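Local coordinates for DNA helicase RecQ (Deinococcus radiodurans, PDB 4Q48), which probably couples ATP hydrolysis to unwinding duplex DNA in the 3'-5' direction, this chain being its helicase, zinc-binding and RQC core, at residues A[141-155]-A[177-191]. Numbering follows the deposited sequence.
Sequences LFAIDEAHCVSQWGH and VALTATADERTRADI
With chi1 at 54°, H148 tucks CG between its backbone N and carbonyl carbon, while T180 swings OG1 anti to its own N (chi1 -175°); the two meet at the imidazole edge, ND1 of H148 lying 2.9 Å from OG1 of T180 in a nearly straight hydrogen bond. The same hydroxyl accepts from the T182 backbone N, an ST turn; two bonds on OG1 would tend to hold the T180 side chain in this rotamer. H148 ends the DEAH box (D145 to H148), the helicase motif II, and E146 O covers one face of its ring. Farther along, the R186 guanidinium lies flat on the W153 indole, planes 23° apart, in a cation-pi stack with CZ 3.8 Å from the centroid of the six-membered ring; CD sits over that ring too, and D486 forms a salt bridge with NH1 of R186. With an alanine in place of W153 the indole under the guanidinium is gone, and R186, still paired with D486, would probably be freer to turn. S151 OG gives a hydrogen bond to D190 OD2 at 3.1 Å and accepts one from W153 N, tying the loop to helix 185-194. A147 CB wedges against A178 CB and I191 CD1. Leading into this loop and helix, strands 139-145 and 176-180 run parallel, joined by bonds such as L179 N to I144 O (2.9 Å), in the central sheet of the first RecA-like domain; D145 OD1 salt-bridges K52, an ADP-binding residue near the start of helix 50-62, and helix 359-376 packs against W153.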
loop_
_atom_site.group_PDB
_atom_site.type_symbol
_atom_site.label_atom_id
_atom_site.label_comp_id
_atom_site.label_asym_id
_atom_site.label_seq_id
_atom_site.Cartn_x
_atom_site.Cartn_y
_atom_site.Cartn_z
ATOM N N LEU A 141 -20.479 -15.537 -5.552
ATOM C CA LEU A 141 -19.472 -15.230 -4.532
ATOM C C LEU A 141 -19.657 -13.854 -3.928
ATOM O O LEU A 141 -20.519 -13.088 -4.339
ATOM C CB LEU A 141 -18.063 -15.324 -5.124
ATOM C CG LEU A 141 -17.810 -14.404 -6.332
ATOM C CD1 LEU A 141 -17.100 -13.085 -5.908
ATOM C CD2 LEU A 141 -17.053 -15.126 -7.443
ATOM N N PHE A 142 -18.830 -13.561 -2.935
ATOM C CA PHE A 142 -18.636 -12.205 -2.434
ATOM C C PHE A 142 -17.217 -11.729 -2.721
ATOM O O PHE A 142 -16.251 -12.397 -2.325
ATOM C CB PHE A 142 -18.887 -12.149 -0.938
ATOM C CG PHE A 142 -20.308 -12.340 -0.554
ATOM C CD1 PHE A 142 -21.234 -11.332 -0.766
ATOM C CD2 PHE A 142 -20.739 -13.540 -0.002
ATOM C CE1 PHE A 142 -22.573 -11.499 -0.394
ATOM C CE2 PHE A 142 -22.056 -13.723 0.354
ATOM C CZ PHE A 142 -22.982 -12.693 0.157
ATOM N N ALA A 143 -17.081 -10.588 -3.400
ATOM C CA ALA A 143 -15.774 -9.919 -3.531
ATOM C C ALA A 143 -15.779 -8.665 -2.712
ATOM O O ALA A 143 -16.562 -7.745 -2.986
ATOM C CB ALA A 143 -15.473 -9.589 -4.954
ATOM N N ILE A 144 -14.916 -8.620 -1.700
ATOM C CA ILE A 144 -14.738 -7.402 -0.910
ATOM C C ILE A 144 -13.551 -6.597 -1.470
ATOM O O ILE A 144 -12.385 -6.947 -1.260
ATOM C CB ILE A 144 -14.543 -7.721 0.583
ATOM C CG1 ILE A 144 -15.818 -8.336 1.165
ATOM C CG2 ILE A 144 -14.277 -6.475 1.370
ATOM C CD1 ILE A 144 -15.766 -9.851 1.342
ATOM N N ASP A 145 -13.866 -5.553 -2.241
ATOM C CA ASP A 145 -12.839 -4.687 -2.811
ATOM C C ASP A 145 -12.488 -3.591 -1.820
ATOM O O ASP A 145 -13.341 -3.162 -1.029
ATOM C CB ASP A 145 -13.279 -4.059 -4.136
ATOM C CG ASP A 145 -12.092 -3.763 -5.056
ATOM O OD1 ASP A 145 -10.969 -3.546 -4.527
ATOM O OD2 ASP A 145 -12.277 -3.752 -6.298
ATOM N N GLU A 146 -11.235 -3.144 -1.887
ATOM C CA GLU A 146 -10.672 -2.237 -0.894
ATOM C C GLU A 146 -10.862 -2.739 0.529
ATOM O O GLU A 146 -11.339 -1.996 1.397
ATOM C CB GLU A 146 -11.267 -0.844 -1.051
ATOM C CG GLU A 146 -10.515 -0.036 -2.099
ATOM C CD GLU A 146 -11.435 0.774 -2.956
ATOM O OE1 GLU A 146 -12.659 0.558 -2.845
ATOM O OE2 GLU A 146 -10.948 1.627 -3.728
ATOM N N ALA A 147 -10.467 -3.995 0.756
ATOM C CA ALA A 147 -10.680 -4.680 2.030
ATOM C C ALA A 147 -10.034 -3.965 3.223
ATOM O O ALA A 147 -10.409 -4.179 4.388
ATOM C CB ALA A 147 -10.164 -6.094 1.938
ATOM N N HIS A 148 -9.035 -3.140 2.929
ATOM C CA HIS A 148 -8.268 -2.462 3.957
ATOM C C HIS A 148 -9.141 -1.621 4.882
ATOM O O HIS A 148 -8.789 -1.423 6.045
ATOM C CB HIS A 148 -7.204 -1.572 3.313
ATOM C CG HIS A 148 -7.749 -0.600 2.310
ATOM N ND1 HIS A 148 -7.580 -0.755 0.950
ATOM C CD2 HIS A 148 -8.454 0.545 2.472
ATOM C CE1 HIS A 148 -8.158 0.252 0.318
ATOM N NE2 HIS A 148 -8.693 1.057 1.219
ATOM N N CYS A 149 -10.306 -1.197 4.397
ATOM C CA CYS A 149 -11.147 -0.279 5.158
ATOM C C CYS A 149 -11.635 -0.823 6.492
ATOM O O CYS A 149 -12.098 -0.059 7.333
ATOM C CB CYS A 149 -12.356 0.151 4.336
ATOM S SG CYS A 149 -12.016 1.366 3.076
ATOM N N VAL A 150 -11.575 -2.138 6.670
ATOM C CA VAL A 150 -11.957 -2.750 7.939
ATOM C C VAL A 150 -10.986 -2.335 9.053
ATOM O O VAL A 150 -11.369 -2.224 10.217
ATOM C CB VAL A 150 -12.020 -4.297 7.831
ATOM C CG1 VAL A 150 -13.014 -4.702 6.763
ATOM C CG2 VAL A 150 -10.651 -4.897 7.530
ATOM N N SER A 151 -9.736 -2.080 8.674
ATOM C CA SER A 151 -8.646 -1.791 9.606
ATOM C C SER A 151 -8.614 -0.357 10.114
ATOM O O SER A 151 -8.893 0.580 9.358
ATOM C CB SER A 151 -7.301 -2.101 8.942
ATOM O OG SER A 151 -6.237 -1.974 9.865
ATOM N N GLN A 152 -8.298 -0.196 11.401
ATOM C CA GLN A 152 -8.001 1.124 11.966
ATOM C C GLN A 152 -6.751 1.660 11.269
ATOM O O GLN A 152 -6.541 2.868 11.185
ATOM C CB GLN A 152 -7.756 1.064 13.482
ATOM C CG GLN A 152 -6.430 0.376 13.844
ATOM C CD GLN A 152 -6.431 -0.381 15.168
ATOM O OE1 GLN A 152 -7.257 -1.276 15.396
ATOM N NE2 GLN A 152 -5.473 -0.050 16.035
ATOM N N TRP A 153 -5.922 0.741 10.777
ATOM C CA TRP A 153 -4.609 1.086 10.240
ATOM C C TRP A 153 -4.531 1.549 8.789
ATOM O O TRP A 153 -4.276 2.721 8.515
ATOM C CB TRP A 153 -3.663 -0.115 10.406
ATOM C CG TRP A 153 -3.451 -0.504 11.846
ATOM C CD1 TRP A 153 -4.100 -1.490 12.545
ATOM C CD2 TRP A 153 -2.540 0.111 12.770
ATOM N NE1 TRP A 153 -3.642 -1.525 13.845
ATOM C CE2 TRP A 153 -2.684 -0.557 14.006
ATOM C CE3 TRP A 153 -1.610 1.156 12.668
ATOM C CZ2 TRP A 153 -1.938 -0.214 15.121
ATOM C CZ3 TRP A 153 -0.872 1.491 13.777
ATOM C CH2 TRP A 153 -1.039 0.810 14.988
ATOM N N GLY A 154 -4.814 0.641 7.867
ATOM C CA GLY A 154 -4.317 0.778 6.513
ATOM C C GLY A 154 -4.680 1.909 5.576
ATOM O O GLY A 154 -3.963 2.096 4.582
ATOM N N HIS A 155 -5.739 2.668 5.864
ATOM C CA HIS A 155 -6.231 3.629 4.877
ATOM C C HIS A 155 -7.472 4.280 5.472
ATOM O O HIS A 155 -7.472 4.665 6.642
ATOM C CB HIS A 155 -6.516 2.890 3.545
ATOM C CG HIS A 155 -6.699 3.767 2.339
ATOM N ND1 HIS A 155 -7.934 4.196 1.896
ATOM C CD2 HIS A 155 -5.791 4.274 1.462
ATOM C CE1 HIS A 155 -7.780 4.928 0.806
ATOM N NE2 HIS A 155 -6.487 4.995 0.527
ATOM N N VAL A 177 -13.562 -13.386 -1.717
ATOM C CA VAL A 177 -12.238 -12.906 -2.106
ATOM C C VAL A 177 -12.120 -11.419 -1.783
ATOM O O VAL A 177 -12.984 -10.609 -2.140
ATOM C CB VAL A 177 -11.925 -13.177 -3.604
ATOM C CG1 VAL A 177 -12.904 -12.452 -4.526
ATOM C CG2 VAL A 177 -10.506 -12.776 -3.912
ATOM N N ALA A 178 -11.085 -11.085 -1.024
ATOM C CA ALA A 178 -10.829 -9.706 -0.603
ATOM C C ALA A 178 -9.610 -9.188 -1.339
ATOM O O ALA A 178 -8.558 -9.831 -1.367
ATOM C CB ALA A 178 -10.640 -9.606 0.917
ATOM N N LEU A 179 -9.760 -8.046 -1.984
ATOM C CA LEU A 179 -8.663 -7.504 -2.764
ATOM C C LEU A 179 -8.287 -6.110 -2.289
ATOM O O LEU A 179 -9.165 -5.315 -1.924
ATOM C CB LEU A 179 -9.035 -7.475 -4.247
ATOM C CG LEU A 179 -9.796 -8.690 -4.789
ATOM C CD1 LEU A 179 -11.298 -8.398 -4.795
ATOM C CD2 LEU A 179 -9.309 -9.067 -6.171
ATOM N N THR A 180 -6.994 -5.831 -2.187
ATOM C CA THR A 180 -6.584 -4.486 -1.793
ATOM C C THR A 180 -5.336 -4.024 -2.554
ATOM O O THR A 180 -4.580 -4.832 -3.105
ATOM C CB THR A 180 -6.337 -4.377 -0.258
ATOM O OG1 THR A 180 -6.043 -3.014 0.093
ATOM C CG2 THR A 180 -5.206 -5.289 0.192
ATOM N N ALA A 181 -5.126 -2.711 -2.564
ATOM C CA ALA A 181 -3.963 -2.106 -3.204
ATOM C C ALA A 181 -3.060 -1.507 -2.140
ATOM O O ALA A 181 -1.975 -1.014 -2.440
ATOM C CB ALA A 181 -4.376 -1.054 -4.221
ATOM N N THR A 182 -3.517 -1.518 -0.894
ATOM C CA THR A 182 -2.695 -0.988 0.174
ATOM C C THR A 182 -2.515 -2.133 1.154
ATOM O O THR A 182 -3.415 -2.473 1.932
ATOM C CB THR A 182 -3.328 0.228 0.863
ATOM O OG1 THR A 182 -4.060 -0.202 2.029
ATOM C CG2 THR A 182 -4.250 0.975 -0.120
ATOM N N ALA A 183 -1.294 -2.641 1.192
ATOM C CA ALA A 183 -1.003 -3.897 1.869
ATOM C C ALA A 183 -0.146 -3.730 3.123
ATOM O O ALA A 183 0.727 -4.562 3.399
ATOM C CB ALA A 183 -0.335 -4.863 0.886
ATOM N N ASP A 184 -0.383 -2.643 3.859
ATOM C CA ASP A 184 0.193 -2.456 5.196
ATOM C C ASP A 184 0.120 -3.751 6.039
ATOM O O ASP A 184 -0.891 -4.451 6.046
ATOM C CB ASP A 184 -0.504 -1.288 5.899
ATOM C CG ASP A 184 0.328 -0.694 7.013
ATOM O OD1 ASP A 184 1.334 -1.313 7.395
ATOM O OD2 ASP A 184 -0.012 0.402 7.504
ATOM N N GLU A 185 1.220 -4.073 6.716
ATOM C CA GLU A 185 1.445 -5.391 7.304
ATOM C C GLU A 185 0.535 -5.663 8.496
ATOM O O GLU A 185 0.012 -6.766 8.638
ATOM C CB GLU A 185 2.913 -5.476 7.724
ATOM C CG GLU A 185 3.395 -6.720 8.438
ATOM C CD GLU A 185 4.775 -6.486 9.077
ATOM O OE1 GLU A 185 5.532 -5.601 8.592
ATOM O OE2 GLU A 185 5.112 -7.179 10.066
ATOM N N ARG A 186 0.335 -4.653 9.335
ATOM C CA ARG A 186 -0.774 -4.608 10.297
ATOM C C ARG A 186 -2.176 -4.598 9.702
ATOM O O ARG A 186 -3.144 -4.981 10.365
ATOM C CB ARG A 186 -0.592 -3.410 11.232
ATOM C CG ARG A 186 0.358 -3.747 12.374
ATOM C CD ARG A 186 0.726 -2.545 13.211
ATOM N NE ARG A 186 1.231 -1.487 12.348
ATOM C CZ ARG A 186 1.768 -0.357 12.785
ATOM N NH1 ARG A 186 1.880 -0.135 14.088
ATOM N NH2 ARG A 186 2.207 0.541 11.914
ATOM N N THR A 187 -2.289 -4.108 8.477
ATOM C CA THR A 187 -3.570 -4.085 7.782
ATOM C C THR A 187 -3.887 -5.429 7.119
ATOM O O THR A 187 -5.019 -5.903 7.191
ATOM C CB THR A 187 -3.595 -2.976 6.728
ATOM O OG1 THR A 187 -3.089 -1.764 7.308
ATOM C CG2 THR A 187 -5.016 -2.766 6.223
ATOM N N ARG A 188 -2.877 -6.051 6.516
ATOM C CA ARG A 188 -3.014 -7.397 5.955
ATOM C C ARG A 188 -3.503 -8.362 7.030
ATOM O O ARG A 188 -4.275 -9.279 6.758
ATOM C CB ARG A 188 -1.670 -7.879 5.403
ATOM C CG ARG A 188 -1.140 -7.092 4.225
ATOM C CD ARG A 188 -0.124 -7.911 3.455
ATOM N NE ARG A 188 1.083 -8.114 4.262
ATOM C CZ ARG A 188 2.082 -7.233 4.329
ATOM N NH1 ARG A 188 2.027 -6.121 3.620
ATOM N NH2 ARG A 188 3.153 -7.465 5.084
ATOM N N ALA A 189 -3.026 -8.154 8.251
ATOM C CA ALA A 189 -3.369 -9.016 9.362
ATOM C C ALA A 189 -4.822 -8.830 9.813
ATOM O O ALA A 189 -5.499 -9.797 10.167
ATOM C CB ALA A 189 -2.406 -8.762 10.515
ATOM N N ASP A 190 -5.301 -7.589 9.736
ATOM C CA ASP A 190 -6.635 -7.200 10.192
ATOM C C ASP A 190 -7.756 -7.566 9.232
ATOM O O ASP A 190 -8.873 -7.867 9.656
ATOM C CB ASP A 190 -6.672 -5.685 10.379
ATOM C CG ASP A 190 -6.443 -5.262 11.801
ATOM O OD1 ASP A 190 -5.951 -6.100 12.595
ATOM O OD2 ASP A 190 -6.723 -4.070 12.095
ATOM N N ILE A 191 -7.447 -7.583 7.940
ATOM C CA ILE A 191 -8.383 -8.077 6.942
ATOM C C ILE A 191 -8.644 -9.556 7.167
ATOM O O ILE A 191 -9.796 -9.990 7.147
ATOM C CB ILE A 191 -7.850 -7.853 5.522
ATOM C CG1 ILE A 191 -7.727 -6.357 5.242
ATOM C CG2 ILE A 191 -8.758 -8.515 4.498
ATOM C CD1 ILE A 191 -7.015 -6.023 3.922
#